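Local coordinates for protein DNA methyltransferase (Nicotiana tabacum, PDB 4ONQ) that probably methylates cytosine in DNA at carbon 5, its catalytic domain here holding the S-adenosylmethionine analogue sinefungin, at residues 289-301 and 340-352. The protein carries 5 engineered substitutions. Numbering follows the deposited sequence.
Sequences VQQLNGDRLEQLI and SYVRILDLVKSIM. Engineered in segment 340-352: Ser340 (natural residue Asp).
Arg343 leaves its helix with CG anti to the backbone N (chi1 -171°), stays extended to CD, then bends at chi3 to carry the guanidinium across to residues 289-293. There Arg343 NH2 serves two backbone carbonyls, both lying in the guanidinium plane. Leu292 O accepts from Arg343 NH2 at 2.8 Å, reached from above the carbonyl plane with a bent N-H...O angle of 142°. The bond from Arg343 NH2 to Val289 O, at 3.3 Å, is longer but straighter and approached in the carbonyl plane. One nitrogen thus bridges the carbonyls of Val289 and Leu292, just ahead of helix 294-304. Next along the helix, Ile344 sends CG1 anti to its carbonyl carbon, and Ile344 CD1 wedges between Val289 CG2, 3.5 Å away, and the CB and CD1 of Leu292. Val289 CG1 rests on CB of the engineered Ser340, whose hydroxyl is hydrogen-bonded to Ser336 O. In the Rossmann-like methyltransferase core the axes of 294-301 and 340-352 cross at 48°, and the two helices pack side by side over one face of the mixed sheet; Ile344 and Val348 reach Leu234 of strand 231-236, while Leu292 meets Phe286 of strand 282-286. Val289 also touches the bound sinefungin, which places this end of the contact at the cofactor pocket. Asn293 caps the N terminus of helix 294-304, Asn293 OD1 accepting from Arg296 N at 3.0 Å. Past the cap the packing is knobs-into-holes: Leu297 enters a hole made by Ile344, Leu347, Val348 and Ile351, Leu297 CD2 lying 3.8 Å from Leu347 CD1. Ile351 returns the fit among Gly294, Leu297, Glu298 and Ile301, with Ile351 CD1 against Leu297 CB and Ile351 CG2 3.6 Å from Ile301 CD1. At Gly294 the backbones come close, and Leu347 CD2 packs directly on its CA.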
ATOM      1  N   VAL A 289     -11.460  -1.801 -16.142  1.00 58.98           N
ATOM      2  CA  VAL A 289     -11.697  -0.386 -15.892  1.00 61.36           C
ATOM      3  C   VAL A 289     -12.293   0.278 -17.136  1.00 72.34           C
ATOM      4  O   VAL A 289     -12.886   1.356 -17.056  1.00 76.33           O
ATOM      5  CB  VAL A 289     -10.382   0.311 -15.474  1.00 63.18           C
ATOM      6  CG1 VAL A 289      -9.492   0.549 -16.677  1.00 70.33           C
ATOM      7  CG2 VAL A 289     -10.658   1.596 -14.731  1.00 68.30           C
ATOM      8  N   GLN A 290     -12.211  -0.420 -18.254  1.00 75.11           N
ATOM      9  CA  GLN A 290     -12.679   0.102 -19.515  1.00 85.88           C
ATOM     10  C   GLN A 290     -14.127  -0.214 -19.745  1.00 86.25           C
ATOM     11  O   GLN A 290     -14.731   0.263 -20.677  1.00 87.22           O
ATOM     12  CB  GLN A 290     -11.874  -0.480 -20.647  1.00102.06           C
ATOM     13  CG  GLN A 290     -11.877   0.363 -21.886  1.00118.32           C
ATOM     14  CD  GLN A 290     -10.929   1.544 -21.805  1.00130.54           C
ATOM     15  OE1 GLN A 290     -11.249   2.644 -22.263  1.00135.26           O
ATOM     16  NE2 GLN A 290      -9.749   1.320 -21.235  1.00131.11           N
ATOM     17  N   GLN A 291     -14.689  -1.015 -18.874  1.00 89.31           N
ATOM     18  CA  GLN A 291     -16.107  -1.342 -18.962  1.00 87.86           C
ATOM     19  C   GLN A 291     -16.957  -0.449 -18.057  1.00 89.69           C
ATOM     20  O   GLN A 291     -18.175  -0.609 -17.974  1.00 94.45           O
ATOM     21  CB  GLN A 291     -16.359  -2.830 -18.679  1.00 84.16           C
ATOM     22  CG  GLN A 291     -16.446  -3.211 -17.210  1.00 87.61           C
ATOM     23  CD  GLN A 291     -16.661  -4.706 -17.012  1.00 86.49           C
ATOM     24  OE1 GLN A 291     -15.965  -5.350 -16.228  1.00 84.69           O
ATOM     25  NE2 GLN A 291     -17.629  -5.261 -17.729  1.00 89.25           N
ATOM     26  N   LEU A 292     -16.308   0.502 -17.391  1.00 77.47           N
ATOM     27  CA  LEU A 292     -17.024   1.516 -16.623  1.00 73.63           C
ATOM     28  C   LEU A 292     -17.230   2.784 -17.436  1.00 68.61           C
ATOM     29  O   LEU A 292     -16.441   3.725 -17.334  1.00 71.93           O
ATOM     30  CB  LEU A 292     -16.271   1.873 -15.340  1.00 64.99           C
ATOM     31  CG  LEU A 292     -16.302   0.912 -14.156  1.00 56.35           C
ATOM     32  CD1 LEU A 292     -15.572   1.541 -12.994  1.00 56.50           C
ATOM     33  CD2 LEU A 292     -17.723   0.565 -13.764  1.00 54.81           C
ATOM     34  N   ASN A 293     -18.289   2.812 -18.238  1.00 65.89           N
ATOM     35  CA  ASN A 293     -18.642   4.013 -18.990  1.00 76.31           C
ATOM     36  C   ASN A 293     -19.520   4.960 -18.177  1.00 72.96           C
ATOM     37  O   ASN A 293     -19.864   4.668 -17.031  1.00 74.16           O
ATOM     38  CB  ASN A 293     -19.325   3.651 -20.312  1.00 75.33           C
ATOM     39  CG  ASN A 293     -20.140   2.377 -20.218  1.00 87.45           C
ATOM     40  OD1 ASN A 293     -21.237   2.366 -19.662  1.00 87.59           O
ATOM     41  ND2 ASN A 293     -19.605   1.293 -20.771  1.00 96.52           N
ATOM     42  N   GLY A 294     -19.876   6.094 -18.774  1.00 62.77           N
ATOM     43  CA  GLY A 294     -20.722   7.071 -18.114  1.00 63.20           C
ATOM     44  C   GLY A 294     -22.089   6.504 -17.783  1.00 67.88           C
ATOM     45  O   GLY A 294     -22.686   6.844 -16.763  1.00 77.38           O
ATOM     46  N   ASP A 295     -22.577   5.621 -18.647  1.00 65.48           N
ATOM     47  CA  ASP A 295     -23.867   4.976 -18.447  1.00 69.29           C
ATOM     48  C   ASP A 295     -23.837   4.031 -17.244  1.00 63.01           C
ATOM     49  O   ASP A 295     -24.724   4.067 -16.387  1.00 62.60           O
ATOM     50  CB  ASP A 295     -24.267   4.218 -19.713  1.00104.90           C
ATOM     51  CG  ASP A 295     -24.190   5.084 -20.957  1.00124.42           C
ATOM     52  OD1 ASP A 295     -23.065   5.339 -21.439  1.00133.20           O
ATOM     53  OD2 ASP A 295     -25.253   5.512 -21.451  1.00130.23           O
ATOM     54  N   ARG A 296     -22.808   3.192 -17.185  1.00 61.07           N
ATOM     55  CA  ARG A 296     -22.653   2.251 -16.082  1.00 64.94           C
ATOM     56  C   ARG A 296     -22.520   2.978 -14.744  1.00 62.36           C
ATOM     57  O   ARG A 296     -23.194   2.627 -13.772  1.00 56.59           O
ATOM     58  CB  ARG A 296     -21.446   1.343 -16.314  1.00 74.38           C
ATOM     59  CG  ARG A 296     -21.219   0.353 -15.192  1.00 76.56           C
ATOM     60  CD  ARG A 296     -22.445  -0.518 -14.993  1.00 86.86           C
ATOM     61  NE  ARG A 296     -22.646  -1.427 -16.116  1.00 99.29           N
ATOM     62  CZ  ARG A 296     -23.797  -2.028 -16.393  1.00112.41           C
ATOM     63  NH1 ARG A 296     -24.861  -1.805 -15.632  1.00114.29           N
ATOM     64  NH2 ARG A 296     -23.889  -2.842 -17.436  1.00120.86           N
ATOM     65  N   LEU A 297     -21.652   3.987 -14.708  1.00 54.97           N
ATOM     66  CA  LEU A 297     -21.491   4.841 -13.534  1.00 56.87           C
ATOM     67  C   LEU A 297     -22.820   5.465 -13.115  1.00 63.24           C
ATOM     68  O   LEU A 297     -23.199   5.413 -11.940  1.00 63.55           O
ATOM     69  CB  LEU A 297     -20.463   5.944 -13.807  1.00 53.51           C
ATOM     70  CG  LEU A 297     -18.995   5.705 -13.437  1.00 62.60           C
ATOM     71  CD1 LEU A 297     -18.789   4.353 -12.769  1.00 49.09           C
ATOM     72  CD2 LEU A 297     -18.092   5.850 -14.655  1.00 63.90           C
ATOM     73  N   GLU A 298     -23.534   6.019 -14.074  1.00 57.91           N
ATOM     74  CA  GLU A 298     -24.843   6.563 -13.826  1.00 73.51           C
ATOM     75  C   GLU A 298     -25.765   5.580 -13.165  1.00 70.83           C
ATOM     76  O   GLU A 298     -26.442   5.914 -12.244  1.00 68.04           O
ATOM     77  CB  GLU A 298     -25.497   7.024 -15.120  1.00 78.71           C
ATOM     78  CG  GLU A 298     -25.387   8.503 -15.424  1.00 92.16           C
ATOM     79  CD  GLU A 298     -25.459   8.808 -16.922  1.00105.10           C
ATOM     80  OE1 GLU A 298     -24.470   9.313 -17.487  1.00107.13           O
ATOM     81  OE2 GLU A 298     -26.501   8.542 -17.542  1.00109.43           O
ATOM     82  N   GLN A 299     -25.733   4.335 -13.571  1.00 59.12           N
ATOM     83  CA  GLN A 299     -26.725   3.438 -13.051  1.00 59.94           C
ATOM     84  C   GLN A 299     -26.326   2.932 -11.712  1.00 56.35           C
ATOM     85  O   GLN A 299     -27.143   2.628 -10.895  1.00 56.47           O
ATOM     86  CB  GLN A 299     -27.018   2.288 -14.000  1.00 64.64           C
ATOM     87  CG  GLN A 299     -26.151   1.094 -13.853  1.00 83.39           C
ATOM     88  CD  GLN A 299     -26.702   0.079 -12.901  1.00 94.96           C
ATOM     89  OE1 GLN A 299     -27.863   0.135 -12.545  1.00 99.43           O
ATOM     90  NE2 GLN A 299     -25.868  -0.858 -12.470  1.00 91.23           N
ATOM     91  N   LEU A 300     -25.041   2.812 -11.523  1.00 55.24           N
ATOM     92  CA  LEU A 300     -24.497   2.464 -10.217  1.00 51.85           C
ATOM     93  C   LEU A 300     -24.937   3.493  -9.190  1.00 60.30           C
ATOM     94  O   LEU A 300     -25.420   3.150  -8.105  1.00 50.64           O
ATOM     95  CB  LEU A 300     -22.967   2.426 -10.267  1.00 49.21           C
ATOM     96  CG  LEU A 300     -22.227   1.085 -10.350  1.00 48.04           C
ATOM     97  CD1 LEU A 300     -23.156  -0.111 -10.175  1.00 48.88           C
ATOM     98  CD2 LEU A 300     -21.430   0.978 -11.637  1.00 48.78           C
ATOM     99  N   ILE A 301     -24.780   4.762  -9.550  1.00 59.17           N
ATOM    100  CA  ILE A 301     -25.094   5.851  -8.637  1.00 57.60           C
ATOM    101  C   ILE A 301     -26.593   5.967  -8.354  1.00 64.95           C
ATOM    102  O   ILE A 301     -27.002   6.134  -7.208  1.00 60.41           O
ATOM    103  CB  ILE A 301     -24.512   7.178  -9.145  1.00 53.67           C
ATOM    104  CG1 ILE A 301     -22.994   7.163  -8.955  1.00 51.34           C
ATOM    105  CG2 ILE A 301     -25.141   8.360  -8.418  1.00 55.35           C
ATOM    106  CD1 ILE A 301     -22.254   8.222  -9.731  1.00 52.49           C
ATOM    107  N   SER A 340      -7.356   6.052 -17.464  1.00 68.94           N
ATOM    108  CA  SER A 340      -8.625   5.428 -17.115  1.00 72.71           C
ATOM    109  C   SER A 340      -9.105   5.910 -15.747  1.00 64.19           C
ATOM    110  O   SER A 340     -10.290   6.224 -15.562  1.00 59.84           O
ATOM    111  CB  SER A 340      -8.499   3.906 -17.133  1.00 74.86           C
ATOM    112  OG  SER A 340      -8.289   3.428 -18.451  1.00 88.31           O
ATOM    113  N   TYR A 341      -8.178   5.980 -14.796  1.00 62.55           N
ATOM    114  CA  TYR A 341      -8.511   6.487 -13.470  1.00 54.92           C
ATOM    115  C   TYR A 341      -9.077   7.899 -13.557  1.00 55.35           C
ATOM    116  O   TYR A 341     -10.117   8.200 -12.971  1.00 58.73           O
ATOM    117  CB  TYR A 341      -7.285   6.471 -12.557  1.00 48.30           C
ATOM    118  CG  TYR A 341      -7.557   6.994 -11.166  1.00 48.76           C
ATOM    119  CD1 TYR A 341      -7.925   6.134 -10.142  1.00 49.08           C
ATOM    120  CD2 TYR A 341      -7.444   8.346 -10.875  1.00 50.87           C
ATOM    121  CE1 TYR A 341      -8.175   6.605  -8.872  1.00 54.46           C
ATOM    122  CE2 TYR A 341      -7.697   8.829  -9.610  1.00 56.40           C
ATOM    123  CZ  TYR A 341      -8.060   7.955  -8.611  1.00 59.10           C
ATOM    124  OH  TYR A 341      -8.312   8.432  -7.344  1.00 59.19           O
ATOM    125  N   VAL A 342      -8.385   8.757 -14.298  1.00 55.55           N
ATOM    126  CA  VAL A 342      -8.786  10.154 -14.434  1.00 60.12           C
ATOM    127  C   VAL A 342     -10.153  10.296 -15.108  1.00 65.57           C
ATOM    128  O   VAL A 342     -11.021  11.029 -14.626  1.00 68.66           O
ATOM    129  CB  VAL A 342      -7.730  10.950 -15.220  1.00 64.06           C
ATOM    130  CG1 VAL A 342      -8.182  12.390 -15.438  1.00 60.58           C
ATOM    131  CG2 VAL A 342      -6.403  10.907 -14.486  1.00 60.28           C
ATOM    132  N   ARG A 343     -10.329   9.584 -16.218  1.00 58.52           N
ATOM    133  CA  ARG A 343     -11.585   9.578 -16.960  1.00 57.73           C
ATOM    134  C   ARG A 343     -12.735   9.213 -16.036  1.00 55.77           C
ATOM    135  O   ARG A 343     -13.770   9.887 -16.003  1.00 56.95           O
ATOM    136  CB  ARG A 343     -11.514   8.561 -18.102  1.00 63.29           C
ATOM    137  CG  ARG A 343     -12.682   8.616 -19.072  1.00 71.47           C
ATOM    138  CD  ARG A 343     -12.783   7.341 -19.906  1.00 78.66           C
ATOM    139  NE  ARG A 343     -13.554   6.303 -19.224  1.00 86.00           N
ATOM    140  CZ  ARG A 343     -13.091   5.091 -18.930  1.00 85.80           C
ATOM    141  NH1 ARG A 343     -11.854   4.751 -19.265  1.00 93.72           N
ATOM    142  NH2 ARG A 343     -13.871   4.218 -18.308  1.00 74.31           N
ATOM    143  N   ILE A 344     -12.542   8.145 -15.272  1.00 57.23           N
ATOM    144  CA  ILE A 344     -13.595   7.651 -14.394  1.00 63.54           C
ATOM    145  C   ILE A 344     -13.896   8.600 -13.234  1.00 61.95           C
ATOM    146  O   ILE A 344     -15.066   8.868 -12.932  1.00 64.35           O
ATOM    147  CB  ILE A 344     -13.275   6.233 -13.893  1.00 50.56           C
ATOM    148  CG1 ILE A 344     -13.352   5.260 -15.068  1.00 50.29           C
ATOM    149  CG2 ILE A 344     -14.219   5.817 -12.783  1.00 48.86           C
ATOM    150  CD1 ILE A 344     -13.323   3.824 -14.669  1.00 52.11           C
ATOM    151  N   LEU A 345     -12.850   9.118 -12.598  1.00 59.06           N
ATOM    152  CA  LEU A 345     -13.035  10.083 -11.517  1.00 57.71           C
ATOM    153  C   LEU A 345     -13.825  11.280 -12.035  1.00 58.91           C
ATOM    154  O   LEU A 345     -14.772  11.742 -11.392  1.00 53.44           O
ATOM    155  CB  LEU A 345     -11.690  10.531 -10.940  1.00 51.06           C
ATOM    156  CG  LEU A 345     -11.713  11.718  -9.970  1.00 55.54           C
ATOM    157  CD1 LEU A 345     -12.657  11.466  -8.808  1.00 61.02           C
ATOM    158  CD2 LEU A 345     -10.317  12.020  -9.457  1.00 57.51           C
ATOM    159  N   ASP A 346     -13.451  11.758 -13.216  1.00 60.51           N
ATOM    160  CA  ASP A 346     -14.132  12.898 -13.808  1.00 67.93           C
ATOM    161  C   ASP A 346     -15.601  12.598 -14.109  1.00 70.38           C
ATOM    162  O   ASP A 346     -16.474  13.420 -13.825  1.00 71.16           O
ATOM    163  CB  ASP A 346     -13.406  13.380 -15.065  1.00 81.89           C
ATOM    164  CG  ASP A 346     -13.863  14.753 -15.499  1.00 92.11           C
ATOM    165  OD1 ASP A 346     -14.572  14.851 -16.523  1.00 96.36           O
ATOM    166  OD2 ASP A 346     -13.530  15.734 -14.799  1.00 96.44           O
ATOM    167  N   LEU A 347     -15.877  11.428 -14.679  1.00 72.36           N
ATOM    168  CA  LEU A 347     -17.259  11.016 -14.913  1.00 67.21           C
ATOM    169  C   LEU A 347     -18.070  11.031 -13.613  1.00 75.22           C
ATOM    170  O   LEU A 347     -19.185  11.558 -13.578  1.00 84.12           O
ATOM    171  CB  LEU A 347     -17.316   9.627 -15.554  1.00 60.35           C
ATOM    172  CG  LEU A 347     -17.071   9.528 -17.061  1.00 67.74           C
ATOM    173  CD1 LEU A 347     -16.738   8.099 -17.453  1.00 63.37           C
ATOM    174  CD2 LEU A 347     -18.289  10.018 -17.826  1.00 74.00           C
ATOM    175  N   VAL A 348     -17.496  10.473 -12.547  1.00 60.92           N
ATOM    176  CA  VAL A 348     -18.178  10.397 -11.252  1.00 56.42           C
ATOM    177  C   VAL A 348     -18.461  11.782 -10.653  1.00 63.17           C
ATOM    178  O   VAL A 348     -19.579  12.056 -10.186  1.00 57.94           O
ATOM    179  CB  VAL A 348     -17.379   9.531 -10.237  1.00 50.10           C
ATOM    180  CG1 VAL A 348     -17.938   9.688  -8.836  1.00 49.35           C
ATOM    181  CG2 VAL A 348     -17.388   8.065 -10.656  1.00 48.65           C
ATOM    182  N   LYS A 349     -17.509  12.678 -10.734  1.00 66.49           N
ATOM    183  CA  LYS A 349     -17.702  13.977 -10.170  1.00 71.39           C
ATOM    184  C   LYS A 349     -18.688  14.764 -10.966  1.00 74.06           C
ATOM    185  O   LYS A 349     -19.479  15.496 -10.428  1.00 69.26           O
ATOM    186  CB  LYS A 349     -16.398  14.717 -10.160  1.00 84.46           C
ATOM    187  CG  LYS A 349     -16.555  16.083  -9.681  1.00 92.53           C
ATOM    188  CD  LYS A 349     -15.338  16.567  -9.014  1.00 92.81           C
ATOM    189  CE  LYS A 349     -14.436  17.232  -9.968  1.00101.45           C
ATOM    190  NZ  LYS A 349     -13.461  18.101  -9.267  1.00107.57           N
ATOM    191  N   SER A 350     -18.620  14.617 -12.267  1.00 88.10           N
ATOM    192  CA  SER A 350     -19.610  15.229 -13.142  1.00 86.90           C
ATOM    193  C   SER A 350     -21.009  14.786 -12.740  1.00 85.00           C
ATOM    194  O   SER A 350     -21.851  15.611 -12.379  1.00 91.13           O
ATOM    195  CB  SER A 350     -19.341  14.847 -14.599  1.00 88.11           C
ATOM    196  OG  SER A 350     -20.504  15.006 -15.395  1.00 91.41           O
ATOM    197  N   ILE A 351     -21.238  13.477 -12.798  1.00 77.79           N
ATOM    198  CA  ILE A 351     -22.534  12.882 -12.480  1.00 74.83           C
ATOM    199  C   ILE A 351     -23.089  13.350 -11.136  1.00 74.23           C
ATOM    200  O   ILE A 351     -24.276  13.664 -11.020  1.00 74.35           O
ATOM    201  CB  ILE A 351     -22.452  11.337 -12.485  1.00 72.30           C
ATOM    202  CG1 ILE A 351     -22.217  10.817 -13.904  1.00 71.36           C
ATOM    203  CG2 ILE A 351     -23.719  10.724 -11.913  1.00 66.10           C
ATOM    204  CD1 ILE A 351     -21.865   9.343 -13.966  1.00 65.89           C
ATOM    205  N   MET A 352     -22.228  13.418 -10.126  1.00 61.63           N
ATOM    206  CA  MET A 352     -22.703  13.715  -8.774  1.00 61.47           C
ATOM    207  C   MET A 352     -23.206  15.147  -8.544  1.00 70.11           C
ATOM    208  O   MET A 352     -23.883  15.411  -7.554  1.00 73.46           O
ATOM    209  CB  MET A 352     -21.667  13.295  -7.724  1.00 59.53           C
ATOM    210  CG  MET A 352     -21.528  11.783  -7.625  1.00 58.67           C
ATOM    211  SD  MET A 352     -20.409  11.176  -6.353  1.00 67.71           S
ATOM    212  CE  MET A 352     -21.140  11.896  -4.886  1.00 53.33           C
TER